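Local coordinates for protein N-isopropylammelide isopropylaminohydrolase (Burkholderia multivorans ATCC 17616, PDB 6NBO) that is a zinc-containing member of the amidohydrolase family, built round a TIM-barrel domain with a metal site at its heart, at residues T247-F252 and A275-A280; A267-L272 and A295-I300; V286-A291 and M327-R332; E63-L68 and G302-R307; R122-V127 and R350-D355. All coordinates share one frame; numbering follows the deposited sequence.

Contact 1: T247-F252 and A275-A280; sequences TISHAF and AVVTTA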
# COMPACT_ATOMS: atom_id res chain seq x y z
N THR A 247 -6.85 -7.37 6.65
CA THR A 247 -5.42 -7.15 6.53
C THR A 247 -4.89 -6.75 7.90
O THR A 247 -5.55 -5.98 8.63
CB THR A 247 -5.14 -6.03 5.49
OG1 THR A 247 -5.67 -6.43 4.22
CG2 THR A 247 -3.65 -5.73 5.35
N ILE A 248 -3.73 -7.27 8.27
CA ILE A 248 -3.04 -6.88 9.49
C ILE A 248 -1.84 -6.04 9.10
O ILE A 248 -0.94 -6.54 8.41
CB ILE A 248 -2.58 -8.09 10.32
CG1 ILE A 248 -3.70 -9.11 10.45
CG2 ILE A 248 -2.07 -7.60 11.69
CD1 ILE A 248 -4.89 -8.61 11.24
N SER A 249 -1.79 -4.79 9.56
CA SER A 249 -0.65 -3.94 9.27
C SER A 249 0.35 -3.98 10.41
O SER A 249 -0.03 -3.95 11.59
CB SER A 249 -1.09 -2.49 9.02
OG SER A 249 -1.69 -2.36 7.73
N HIS A 250 1.64 -4.02 10.05
CA HIS A 250 2.81 -3.99 10.93
C HIS A 250 3.05 -5.37 11.55
O HIS A 250 3.99 -6.06 11.17
CB HIS A 250 2.68 -2.89 11.98
CG HIS A 250 2.46 -1.53 11.38
ND1 HIS A 250 3.19 -1.08 10.30
CD2 HIS A 250 1.58 -0.55 11.67
CE1 HIS A 250 2.78 0.13 9.96
NE2 HIS A 250 1.80 0.48 10.79
N ALA A 251 2.18 -5.78 12.48
CA ALA A 251 2.22 -7.15 13.01
C ALA A 251 3.58 -7.49 13.61
O ALA A 251 4.08 -8.61 13.45
CB ALA A 251 1.83 -8.16 11.93
N PHE A 252 4.17 -6.52 14.32
CA PHE A 252 5.49 -6.70 14.92
C PHE A 252 5.56 -7.95 15.80
O PHE A 252 6.63 -8.56 15.92
CB PHE A 252 5.87 -5.48 15.76
CG PHE A 252 5.82 -4.18 15.02
CD1 PHE A 252 6.21 -4.10 13.70
CD2 PHE A 252 5.38 -3.03 15.65
CE1 PHE A 252 6.17 -2.89 13.01
CE2 PHE A 252 5.33 -1.82 14.98
CZ PHE A 252 5.73 -1.75 13.66
N ALA A 275 -3.74 -10.99 4.65
CA ALA A 275 -2.41 -10.54 4.27
C ALA A 275 -1.79 -9.72 5.40
O ALA A 275 -2.48 -9.25 6.31
CB ALA A 275 -2.48 -9.68 2.99
N VAL A 276 -0.46 -9.58 5.34
CA VAL A 276 0.25 -8.76 6.30
C VAL A 276 0.96 -7.64 5.55
O VAL A 276 1.49 -7.83 4.45
CB VAL A 276 1.22 -9.60 7.17
CG1 VAL A 276 2.39 -10.17 6.35
CG2 VAL A 276 1.71 -8.80 8.37
N VAL A 277 0.93 -6.44 6.14
CA VAL A 277 1.66 -5.29 5.62
C VAL A 277 2.93 -5.13 6.43
O VAL A 277 2.89 -5.08 7.67
CB VAL A 277 0.82 -4.01 5.69
CG1 VAL A 277 1.69 -2.81 5.33
CG2 VAL A 277 -0.39 -4.11 4.79
N THR A 278 4.07 -5.04 5.75
CA THR A 278 5.30 -4.68 6.43
C THR A 278 5.88 -3.44 5.77
O THR A 278 5.85 -3.30 4.55
CB THR A 278 6.33 -5.82 6.45
OG1 THR A 278 7.45 -5.44 7.27
CG2 THR A 278 6.82 -6.19 5.04
N THR A 279 6.34 -2.50 6.59
CA THR A 279 7.03 -1.32 6.10
C THR A 279 8.51 -1.38 6.43
O THR A 279 9.23 -0.39 6.22
CB THR A 279 6.38 -0.06 6.69
OG1 THR A 279 6.65 0.00 8.09
CG2 THR A 279 4.86 -0.12 6.45
N ALA A 280 8.96 -2.52 6.96
CA ALA A 280 10.36 -2.78 7.26
C ALA A 280 11.02 -1.72 8.14
O ALA A 280 12.11 -1.24 7.83
CB ALA A 280 11.15 -2.96 5.98
O HOH W 1 -5.76 -8.96 3.37
O HOH W 2 5.62 -2.14 9.54
O HOH W 3 6.38 -4.86 9.84

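Contact 2: A267-L272 and A295-I300; sequences ARMAEL and AGVTVI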
# COMPACT_ATOMS: atom_id res chain seq x y z
N ALA A 267 -0.41 -19.81 9.74
CA ALA A 267 -1.24 -20.82 9.08
C ALA A 267 -2.70 -20.39 9.06
O ALA A 267 -3.37 -20.52 8.03
CB ALA A 267 -1.09 -22.18 9.77
N ARG A 268 -3.18 -19.83 10.17
CA ARG A 268 -4.56 -19.36 10.23
C ARG A 268 -4.78 -18.19 9.29
O ARG A 268 -5.81 -18.12 8.60
CB ARG A 268 -4.93 -18.97 11.66
CG ARG A 268 -4.98 -20.17 12.59
CD ARG A 268 -5.03 -19.73 14.04
NE ARG A 268 -6.25 -19.00 14.35
CZ ARG A 268 -6.46 -18.36 15.49
NH1 ARG A 268 -5.51 -18.38 16.42
NH2 ARG A 268 -7.59 -17.72 15.70
N MET A 269 -3.83 -17.24 9.26
CA MET A 269 -3.94 -16.13 8.33
C MET A 269 -3.99 -16.61 6.88
O MET A 269 -4.79 -16.12 6.08
CB MET A 269 -2.77 -15.16 8.55
CG MET A 269 -2.74 -14.61 9.97
SD MET A 269 -1.21 -13.76 10.36
CE MET A 269 -1.32 -12.46 9.16
N ALA A 270 -3.14 -17.58 6.52
CA ALA A 270 -3.16 -18.08 5.15
C ALA A 270 -4.53 -18.68 4.82
O ALA A 270 -5.11 -18.39 3.77
CB ALA A 270 -2.07 -19.13 4.96
N GLU A 271 -5.06 -19.50 5.73
CA GLU A 271 -6.37 -20.12 5.54
C GLU A 271 -7.45 -19.07 5.31
O GLU A 271 -8.33 -19.25 4.45
CB GLU A 271 -6.70 -20.99 6.76
CG GLU A 271 -8.08 -21.63 6.72
CD GLU A 271 -8.29 -22.48 5.49
OE1 GLU A 271 -7.34 -23.20 5.09
OE2 GLU A 271 -9.39 -22.43 4.91
N LEU A 272 -7.40 -17.95 6.03
CA LEU A 272 -8.45 -16.94 5.95
C LEU A 272 -8.17 -15.89 4.88
O LEU A 272 -8.96 -14.94 4.75
CB LEU A 272 -8.62 -16.26 7.31
CG LEU A 272 -9.23 -17.19 8.36
CD1 LEU A 272 -9.08 -16.63 9.76
CD2 LEU A 272 -10.70 -17.41 8.03
N ALA A 295 4.49 -19.90 4.81
CA ALA A 295 3.20 -20.28 5.38
C ALA A 295 2.04 -20.00 4.44
O ALA A 295 0.91 -20.38 4.76
CB ALA A 295 2.97 -19.55 6.71
N GLY A 296 2.28 -19.35 3.31
CA GLY A 296 1.20 -19.02 2.41
C GLY A 296 0.52 -17.71 2.70
O GLY A 296 -0.61 -17.50 2.26
N VAL A 297 1.17 -16.81 3.44
CA VAL A 297 0.61 -15.51 3.79
C VAL A 297 1.13 -14.48 2.81
O VAL A 297 2.34 -14.34 2.63
CB VAL A 297 0.95 -15.13 5.24
CG1 VAL A 297 0.45 -13.70 5.55
CG2 VAL A 297 0.34 -16.11 6.22
N THR A 298 0.23 -13.75 2.16
CA THR A 298 0.63 -12.68 1.26
C THR A 298 1.22 -11.51 2.03
O THR A 298 0.67 -11.07 3.04
CB THR A 298 -0.57 -12.21 0.45
OG1 THR A 298 -1.07 -13.31 -0.30
CG2 THR A 298 -0.17 -11.06 -0.50
N VAL A 299 2.33 -10.97 1.52
CA VAL A 299 3.02 -9.84 2.15
C VAL A 299 2.85 -8.60 1.27
O VAL A 299 3.16 -8.63 0.08
CB VAL A 299 4.51 -10.13 2.40
CG1 VAL A 299 5.18 -8.91 3.04
CG2 VAL A 299 4.66 -11.34 3.32
N ILE A 300 2.35 -7.53 1.88
CA ILE A 300 2.14 -6.22 1.25
C ILE A 300 3.22 -5.27 1.76
O ILE A 300 3.39 -5.12 2.98
CB ILE A 300 0.74 -5.67 1.59
CG1 ILE A 300 -0.36 -6.66 1.20
CG2 ILE A 300 0.53 -4.30 0.93
CD1 ILE A 300 -1.71 -6.35 1.84
O HOH W 4 -3.91 -16.42 2.02

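Contact 3: V286-A291 and M327-R332; sequences VPSVLA and MRNDFR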
# COMPACT_ATOMS: atom_id res chain seq x y z
N VAL A 286 10.13 -7.47 13.05
CA VAL A 286 9.15 -7.46 11.96
C VAL A 286 8.78 -8.90 11.63
O VAL A 286 9.54 -9.84 11.94
CB VAL A 286 9.70 -6.74 10.71
CG1 VAL A 286 9.93 -5.26 11.01
CG2 VAL A 286 10.98 -7.40 10.25
N PRO A 287 7.63 -9.12 11.01
CA PRO A 287 7.37 -10.44 10.43
C PRO A 287 8.42 -10.76 9.37
O PRO A 287 8.77 -9.92 8.53
CB PRO A 287 5.96 -10.32 9.84
CG PRO A 287 5.71 -8.85 9.74
CD PRO A 287 6.50 -8.20 10.82
N SER A 288 8.96 -11.97 9.44
CA SER A 288 9.86 -12.45 8.40
C SER A 288 9.08 -12.61 7.10
O SER A 288 8.08 -13.33 7.05
CB SER A 288 10.49 -13.77 8.82
OG SER A 288 11.07 -14.44 7.72
N VAL A 289 9.52 -11.91 6.05
CA VAL A 289 8.88 -12.07 4.75
C VAL A 289 8.92 -13.52 4.29
O VAL A 289 7.92 -14.07 3.80
CB VAL A 289 9.52 -11.12 3.72
CG1 VAL A 289 9.05 -11.45 2.33
CG2 VAL A 289 9.18 -9.68 4.07
N LEU A 290 10.07 -14.19 4.47
CA LEU A 290 10.16 -15.58 4.04
C LEU A 290 9.31 -16.51 4.90
O LEU A 290 8.80 -17.51 4.39
CB LEU A 290 11.63 -16.04 4.04
CG LEU A 290 12.47 -15.29 3.00
CD1 LEU A 290 13.86 -15.87 2.92
CD2 LEU A 290 11.79 -15.33 1.64
N ALA A 291 9.15 -16.23 6.19
CA ALA A 291 8.26 -17.07 7.00
C ALA A 291 6.81 -16.92 6.57
O ALA A 291 6.08 -17.91 6.48
CB ALA A 291 8.41 -16.74 8.49
N MET A 327 16.63 -5.29 2.60
CA MET A 327 17.68 -5.07 3.58
C MET A 327 17.25 -5.51 4.97
O MET A 327 18.00 -6.19 5.68
CB MET A 327 18.07 -3.58 3.61
CG MET A 327 18.76 -3.08 2.36
SD MET A 327 18.95 -1.27 2.46
CE MET A 327 20.42 -1.04 1.46
N ARG A 328 16.04 -5.13 5.37
CA ARG A 328 15.55 -5.47 6.70
C ARG A 328 15.48 -6.98 6.89
O ARG A 328 15.70 -7.48 7.99
CB ARG A 328 14.18 -4.84 6.94
CG ARG A 328 13.60 -5.10 8.33
CD ARG A 328 14.44 -4.44 9.43
NE ARG A 328 13.91 -4.71 10.77
CZ ARG A 328 14.17 -5.81 11.47
NH1 ARG A 328 14.95 -6.75 10.96
NH2 ARG A 328 13.65 -5.97 12.69
N ASN A 329 15.20 -7.72 5.82
CA ASN A 329 15.10 -9.17 5.89
C ASN A 329 16.41 -9.87 5.55
O ASN A 329 16.43 -11.10 5.41
CB ASN A 329 13.98 -9.66 4.97
CG ASN A 329 12.60 -9.48 5.59
OD1 ASN A 329 12.05 -10.41 6.16
ND2 ASN A 329 12.05 -8.27 5.50
N ASP A 330 17.51 -9.11 5.42
CA ASP A 330 18.85 -9.64 5.17
C ASP A 330 18.91 -10.39 3.84
O ASP A 330 19.65 -11.36 3.69
CB ASP A 330 19.31 -10.55 6.33
CG ASP A 330 20.82 -10.63 6.44
OD1 ASP A 330 21.52 -9.82 5.79
OD2 ASP A 330 21.31 -11.50 7.19
N PHE A 331 18.12 -9.95 2.87
CA PHE A 331 18.16 -10.57 1.54
C PHE A 331 19.46 -10.20 0.83
O PHE A 331 19.91 -9.05 0.89
CB PHE A 331 16.97 -10.10 0.70
CG PHE A 331 15.62 -10.67 1.13
CD1 PHE A 331 15.53 -11.63 2.12
CD2 PHE A 331 14.46 -10.23 0.52
CE1 PHE A 331 14.29 -12.14 2.50
CE2 PHE A 331 13.22 -10.73 0.88
CZ PHE A 331 13.14 -11.70 1.88
N ARG A 332 20.06 -11.18 0.15
CA ARG A 332 21.24 -10.90 -0.67
C ARG A 332 21.07 -11.51 -2.05
O ARG A 332 21.56 -10.95 -3.04
CB ARG A 332 22.52 -11.45 -0.02
CG ARG A 332 22.74 -11.06 1.43
CD ARG A 332 23.57 -9.78 1.57
NE ARG A 332 23.81 -9.47 2.98
CZ ARG A 332 25.01 -9.45 3.56
NH1 ARG A 332 26.10 -9.70 2.85
NH2 ARG A 332 25.12 -9.16 4.85
O HOH W 5 12.90 -9.09 13.39
O HOH W 6 9.61 -7.59 7.04
O HOH W 7 12.54 -13.03 5.83

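Contact 4: E63-L68 and G302-R307; sequences EGHTHL and GNDGVR. With ZN (zinc ion), chain B; ZN (zinc ion), chain M.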
# COMPACT_ATOMS: atom_id res chain seq x y z
N GLU A 63 1.63 1.05 -3.62
CA GLU A 63 1.84 1.46 -2.24
C GLU A 63 0.74 0.84 -1.39
O GLU A 63 -0.42 1.26 -1.47
CB GLU A 63 1.87 2.99 -2.13
CG GLU A 63 1.72 3.54 -0.71
CD GLU A 63 2.81 3.07 0.22
OE1 GLU A 63 2.75 1.89 0.64
OE2 GLU A 63 3.73 3.86 0.52
N GLY A 64 1.07 -0.20 -0.61
CA GLY A 64 0.08 -0.93 0.14
C GLY A 64 -0.27 -0.36 1.50
O GLY A 64 -1.18 -0.87 2.16
N HIS A 65 0.44 0.68 1.97
CA HIS A 65 0.17 1.26 3.29
C HIS A 65 0.88 2.59 3.40
O HIS A 65 2.09 2.64 3.63
CB HIS A 65 0.63 0.33 4.42
CG HIS A 65 0.29 0.81 5.81
ND1 HIS A 65 -0.49 0.07 6.68
CD2 HIS A 65 0.67 1.91 6.50
CE1 HIS A 65 -0.58 0.71 7.84
NE2 HIS A 65 0.10 1.83 7.75
N THR A 66 0.14 3.68 3.26
CA THR A 66 0.70 4.98 3.60
C THR A 66 -0.40 5.80 4.27
O THR A 66 -1.50 5.30 4.54
CB THR A 66 1.31 5.67 2.37
OG1 THR A 66 2.07 6.81 2.80
CG2 THR A 66 0.21 6.13 1.38
N HIS A 67 -0.08 7.08 4.55
CA HIS A 67 -0.97 8.00 5.26
C HIS A 67 -0.91 9.32 4.48
O HIS A 67 -0.21 10.25 4.88
CB HIS A 67 -0.56 8.18 6.73
CG HIS A 67 -0.70 6.94 7.57
ND1 HIS A 67 -1.83 6.67 8.30
CD2 HIS A 67 0.15 5.91 7.79
CE1 HIS A 67 -1.67 5.53 8.95
NE2 HIS A 67 -0.48 5.04 8.64
N LEU A 68 -1.64 9.38 3.36
CA LEU A 68 -1.54 10.53 2.46
C LEU A 68 -2.05 11.80 3.13
O LEU A 68 -1.64 12.91 2.76
CB LEU A 68 -2.33 10.30 1.17
CG LEU A 68 -1.90 9.22 0.17
CD1 LEU A 68 -2.89 9.14 -0.98
CD2 LEU A 68 -0.49 9.46 -0.33
N GLY A 302 4.78 -1.39 2.24
CA GLY A 302 4.30 -0.01 2.33
C GLY A 302 5.35 0.90 2.93
O GLY A 302 6.27 0.45 3.61
N ASN A 303 5.19 2.21 2.67
CA ASN A 303 6.09 3.19 3.31
C ASN A 303 5.73 3.43 4.77
O ASN A 303 6.62 3.73 5.57
CB ASN A 303 6.05 4.55 2.59
CG ASN A 303 6.97 4.61 1.40
OD1 ASN A 303 8.18 4.79 1.54
ND2 ASN A 303 6.39 4.47 0.20
N ASP A 304 4.45 3.34 5.11
CA ASP A 304 3.87 4.02 6.26
C ASP A 304 3.93 5.52 5.98
O ASP A 304 3.76 5.94 4.83
CB ASP A 304 4.58 3.67 7.58
CG ASP A 304 3.60 3.52 8.73
OD1 ASP A 304 2.38 3.66 8.50
OD2 ASP A 304 4.05 3.26 9.87
N GLY A 305 4.20 6.33 7.00
CA GLY A 305 4.22 7.78 6.79
C GLY A 305 5.30 8.21 5.81
O GLY A 305 6.32 7.55 5.61
N VAL A 306 5.07 9.36 5.18
CA VAL A 306 6.05 9.98 4.29
C VAL A 306 6.21 11.44 4.71
O VAL A 306 5.32 12.26 4.45
CB VAL A 306 5.64 9.89 2.81
CG1 VAL A 306 6.63 10.68 1.95
CG2 VAL A 306 5.55 8.42 2.36
N ARG A 307 7.33 11.75 5.35
CA ARG A 307 7.69 13.13 5.71
C ARG A 307 6.55 13.85 6.44
O ARG A 307 6.03 14.87 5.98
CB ARG A 307 8.13 13.91 4.47
CG ARG A 307 9.37 13.34 3.84
CD ARG A 307 10.14 14.35 2.99
NE ARG A 307 11.03 13.61 2.10
CZ ARG A 307 11.64 14.11 1.03
NH1 ARG A 307 11.49 15.39 0.70
NH2 ARG A 307 12.40 13.31 0.29
ZN ZN B . 0.38 3.08 9.37
ZN ZN M . 2.39 3.17 11.58
O HOH W 8 2.51 10.61 5.89
O HOH W 9 0.61 4.64 11.55

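Contact 5: R122-V127 and R350-D355; sequences RIRTHV and RGCGFD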
# COMPACT_ATOMS: atom_id res chain seq x y z
N ARG A 122 -1.30 2.46 -7.94
CA ARG A 122 -2.28 1.94 -7.01
C ARG A 122 -1.80 2.21 -5.60
O ARG A 122 -0.66 1.87 -5.26
CB ARG A 122 -2.48 0.44 -7.24
CG ARG A 122 -2.88 0.13 -8.69
CD ARG A 122 -3.52 -1.18 -8.81
NE ARG A 122 -3.50 -1.70 -10.18
CZ ARG A 122 -4.51 -2.38 -10.71
NH1 ARG A 122 -5.61 -2.55 -9.99
NH2 ARG A 122 -4.43 -2.87 -11.93
N ILE A 123 -2.65 2.81 -4.77
CA ILE A 123 -2.27 3.22 -3.42
C ILE A 123 -3.37 2.83 -2.44
O ILE A 123 -4.54 3.15 -2.67
CB ILE A 123 -2.03 4.74 -3.32
CG1 ILE A 123 -0.99 5.21 -4.35
CG2 ILE A 123 -1.68 5.12 -1.87
CD1 ILE A 123 -0.71 6.75 -4.28
N ARG A 124 -3.00 2.15 -1.35
CA ARG A 124 -3.87 2.03 -0.19
C ARG A 124 -3.40 3.01 0.87
O ARG A 124 -2.27 2.92 1.36
CB ARG A 124 -3.87 0.61 0.39
CG ARG A 124 -4.70 0.51 1.69
CD ARG A 124 -4.82 -0.94 2.21
NE ARG A 124 -5.69 -1.74 1.37
CZ ARG A 124 -6.10 -2.96 1.67
NH1 ARG A 124 -5.74 -3.53 2.82
NH2 ARG A 124 -6.88 -3.62 0.82
N THR A 125 -4.26 3.96 1.22
CA THR A 125 -3.92 4.94 2.23
C THR A 125 -4.89 4.85 3.39
O THR A 125 -6.09 4.65 3.20
CB THR A 125 -3.91 6.38 1.69
OG1 THR A 125 -3.47 7.27 2.72
CG2 THR A 125 -5.31 6.81 1.22
N HIS A 126 -4.35 4.97 4.58
CA HIS A 126 -5.15 5.22 5.76
C HIS A 126 -5.38 6.72 5.85
O HIS A 126 -4.57 7.51 5.37
CB HIS A 126 -4.45 4.66 6.99
CG HIS A 126 -4.21 3.17 6.89
ND1 HIS A 126 -4.86 2.26 7.68
CD2 HIS A 126 -3.41 2.46 6.06
CE1 HIS A 126 -4.48 1.03 7.34
NE2 HIS A 126 -3.60 1.13 6.36
N VAL A 127 -6.53 7.10 6.40
CA VAL A 127 -6.87 8.51 6.59
C VAL A 127 -7.44 8.65 7.99
O VAL A 127 -8.32 7.87 8.38
CB VAL A 127 -7.89 9.00 5.54
CG1 VAL A 127 -8.26 10.46 5.82
CG2 VAL A 127 -7.33 8.85 4.13
N ARG A 350 -2.35 -8.47 -4.98
CA ARG A 350 -3.13 -9.59 -4.48
C ARG A 350 -3.60 -9.32 -3.05
O ARG A 350 -4.79 -9.48 -2.72
CB ARG A 350 -2.28 -10.86 -4.53
CG ARG A 350 -3.04 -12.18 -4.56
CD ARG A 350 -2.06 -13.37 -4.51
NE ARG A 350 -0.85 -13.14 -5.31
CZ ARG A 350 0.38 -13.07 -4.81
NH1 ARG A 350 1.41 -12.85 -5.62
NH2 ARG A 350 0.59 -13.23 -3.50
N GLY A 351 -2.68 -8.91 -2.18
CA GLY A 351 -3.03 -8.69 -0.79
C GLY A 351 -4.09 -7.61 -0.61
O GLY A 351 -4.97 -7.75 0.23
N CYS A 352 -4.00 -6.53 -1.39
CA CYS A 352 -4.95 -5.43 -1.26
C CYS A 352 -6.23 -5.62 -2.06
O CYS A 352 -7.16 -4.83 -1.91
CB CYS A 352 -4.31 -4.10 -1.70
SG CYS A 352 -2.97 -3.55 -0.62
N GLY A 353 -6.29 -6.62 -2.93
CA GLY A 353 -7.48 -6.77 -3.75
C GLY A 353 -7.54 -5.77 -4.89
O GLY A 353 -8.64 -5.39 -5.30
N PHE A 354 -6.39 -5.32 -5.38
CA PHE A 354 -6.32 -4.53 -6.61
C PHE A 354 -6.45 -5.47 -7.80
O PHE A 354 -5.58 -6.32 -8.01
CB PHE A 354 -4.98 -3.78 -6.67
CG PHE A 354 -4.91 -2.57 -5.78
CD1 PHE A 354 -5.75 -1.49 -6.00
CD2 PHE A 354 -3.97 -2.50 -4.76
CE1 PHE A 354 -5.67 -0.35 -5.20
CE2 PHE A 354 -3.89 -1.35 -3.95
CZ PHE A 354 -4.75 -0.29 -4.17
N ASP A 355 -7.52 -5.32 -8.57
CA ASP A 355 -7.85 -6.27 -9.64
C ASP A 355 -7.20 -5.87 -10.97
O ASP A 355 -6.70 -4.75 -11.13
CB ASP A 355 -9.36 -6.36 -9.80
CG ASP A 355 -10.07 -6.75 -8.51
OD1 ASP A 355 -9.65 -7.75 -7.88
OD2 ASP A 355 -11.03 -6.04 -8.12

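Contact 1: T247-F252 and A275-A280
Ile248 ties its strand to residues 275-278 through both ends of its backbone. Ile248 N donates to Ala275 O at 3.1 Å in an almost linear bond, and Ile248 O receives the N-H of Val277 at 2.9 Å. The same carbonyl also meets Val276 CA in a CA-H...O contact. Two residues on, His250 N reaches Val277 O at 2.9 Å, a more bent bond with 143° at the hydrogen. This is a parallel pair of strands, their directions 20° apart. Side chains pack on both faces. On one, Thr247 CG2, set anti to its backbone N (OG1 chi1 -60°), crosses to Val277 CG2 at 3.7 Å, and Ser249 OG lies 3.6 Å from Val277 CB. On the other, Ala251 CB rests against Val276 CG2 at 3.6 Å. At the end of the pair the His250 ring turns an edge, CE1, to the methyl CG2 of Thr279, while a water joins its ND1 to Thr279 N. A second water links His250 O with Thr278 OG1, and a third connects Thr247 OG1 to Ala275 N.

Further out, Ser249 OG is bonded to Asp216, and Thr247 OG1 to Arg124. Those partners mark this face as the interior of the barrel. His250 itself binds one of the two zinc ions, where Asp304 joins it. The chemistry changes along the strand: a parallel backbone ladder and buried polar side chains give way to a metal-binding histidine whose ring nitrogen ND1 is engaged by water, consistent with NE2 being the atom that faces the metal.

Contact 2: A267-L272 and A295-I300
Val297 turns one branch, CG2, onto the helix backbone where Met269 gives way to Ala270. With CG1 anti to the backbone N (chi1 175°), Val297 CG2 lies anti to the carbonyl carbon, which brings it 4.0 Å from Met269 CB and 3.8 Å from Ala270 N. Val297 CG2 is also 4.1 Å from Ala270 CB, so this one methyl touches two successive helix residues. Met269 meets it with the root of its side chain alone; the rest of the thioether chain bends at chi3 and packs among other neighbours, Leu234 of helix 223-239 and Val274.

Ala270 points its methyl at backbone instead. Ala270 CB comes to 3.2 Å from Ala295 O and 3.5 Å from Gly296 O, two carbonyls at the turn that ends helix 289-295. That turn is a Schellman motif, and Gly296, with its positive phi, has no side chain to keep the two backbones apart. A water donates to Ala270 O at 2.9 Å and, in a weak bond, to Gly296 O at 3.5 Å.

The contact joins the last turns of helix 259-272 to the chain leaving helix 289-295, two successive outer helices of the TIM barrel. From here residues 297-300 run inward to the strand that pairs with 275-278.

With one methyl against two carbonyl oxygens and another against helix carbons and a backbone N, and no direct hydrogen bond between the segments, the join depends on van der Waals fit; the shared water adds a polar link that is weak on the Gly296 side.

Contact 3: V286-A291 and M327-R332
Asn329 OD1 is held by two donors: Val289 N at 2.9 Å, in a fairly straight bond (166°), and a water at 2.7 Å. The backbone N-H approaches tilted 33° from the plane of the amide carbonyl. That water also bonds Ser288 OG and takes the N-H of Leu290. The other end of the amide, ND2, donates to Ile325 O and to a second water that in turn donates to Pro287 O, so both ends are occupied and the flip of the amide is fixed.

Two helix ends meet here. Ser288 is the N-cap of helix 289-295, its OG accepting from Ala291 N at 3.0 Å; Asn329 comes just after helix 318-328, which closes in a Schellman motif with Asp330 at its positive-phi position. An asparagine from one helix terminus thus takes up an N-H in the first turn of the other.

Packing contacts flank the amide. Val286 CG2 sits over the centre of the Arg328 guanidinium, 3.8 Å from CZ, while NE and NH2 of that arginine donate to Pro281 O and Val284 O. Leu290 CG approaches Phe331 CE1 to 3.7 Å, coming at the ring obliquely, and Val289 CB lies near CZ of the same ring.

Contact 4: E63-L68 and G302-R307
The rings of His65 and His67 both present an edge to Asp304 OD1, with the carboxylate turned 70° from the first ring and 49° from the second. Each histidine lies side by side with Asp304, and all three converge on one zinc ion. His65 NE2 binds it at 2.1 Å; His67 NE2 and Asp304 OD1 each bind at 2.3 Å, and His218 completes the set. Asp304 OD2 reaches the second zinc at 2.4 Å, so the carboxylate bridges the pair; His250 and a water are further ligands there. The His65 ring gets to the metal with CG anti to the backbone N (chi1 -175°), and its other nitrogen, ND1, is bonded to Ser249 OG, which fixes its rotation.

This is the metal centre of the amidohydrolase fold: a His-X-His pair at the end of the first barrel strand, faced by an aspartate just after the last one.

Backbone and second-shell bonds set the two chains against each other. Asp304 N donates to His65 O at 2.9 Å, and Thr66 OG1 donates to Asp304 O at 2.8 Å, so the metal-binding aspartate is gripped at both ends of its backbone. Behind the site, Glu63 OE2 takes Asn303 ND2 at 2.7 Å and, on its syn lone pair, Asn303 N. The other oxygen, OE1, accepts from His65 N. A water joins His67 O to Val306 N.

Contact 5: R122-V127 and R350-D355
In one of its two modelled conformers, Arg122 swings CG anti to its carbonyl carbon (chi1 -56°) and then runs extended from CG to NE, which lays its aliphatic part across the Phe354 ring. Phe354 has CG likewise opposite its carbonyl carbon (chi1 -77°), and the two side chains pass in opposite directions. The result is a CH-pi contact: Arg122 CB stands 3.8 Å from the centroid of the Phe354 ring, only 6° off its normal. The guanidinium passes beyond the ring to Asp355, gripping the backbone O and not the carboxylate; Arg122 NH1 donates at 2.7 Å to Asp355 O, in the carbonyl plane, while NH2 gives a weak bond. NH1 also forms a salt bridge with Glu153. At the ring edge, Ile123 O lies in the plane of Phe354, 3.8 Å from CZ.

Two residues along the strand, Arg124 bends at chi3 and offers a guanidinium face to Cys352, whose SG sits toward the rim, 3.8 Å from NE. Gln155 takes its NE-H and Asp216 pairs with NH1, so this buried charge is probably balanced inside the barrel.

A Schellman motif at Gly353 ends helix 346-352 and turns Phe354 back onto the strand. His126, farther along, lies near the zinc, as expected of an amidohydrolase TIM barrel, its metal site at the C-terminal strand ends and this helix toward the other.

Overall arrangement
Contacts 1, 4 and 5 are the buried ones; contacts 2 and 3 are only partly buried. The strands of contacts 4 and 5 are neighbours in the barrel, joined by Glu63 O to Arg124 N, and contacts 1 and 2 share the pairing of 275-278 with 299-301. Metal chemistry is confined to contacts 4 and 1, which also meet where Thr278 O faces Gly302 N. Contact 5, toward the other barrel end, relies on two buried arginines and a phenyl ring. Farther out, contact 2 is methyl against backbone, while contact 3 adds an asparagine between helix ends; its nearest atoms stay about 10 Å from those of contacts 4 and 5.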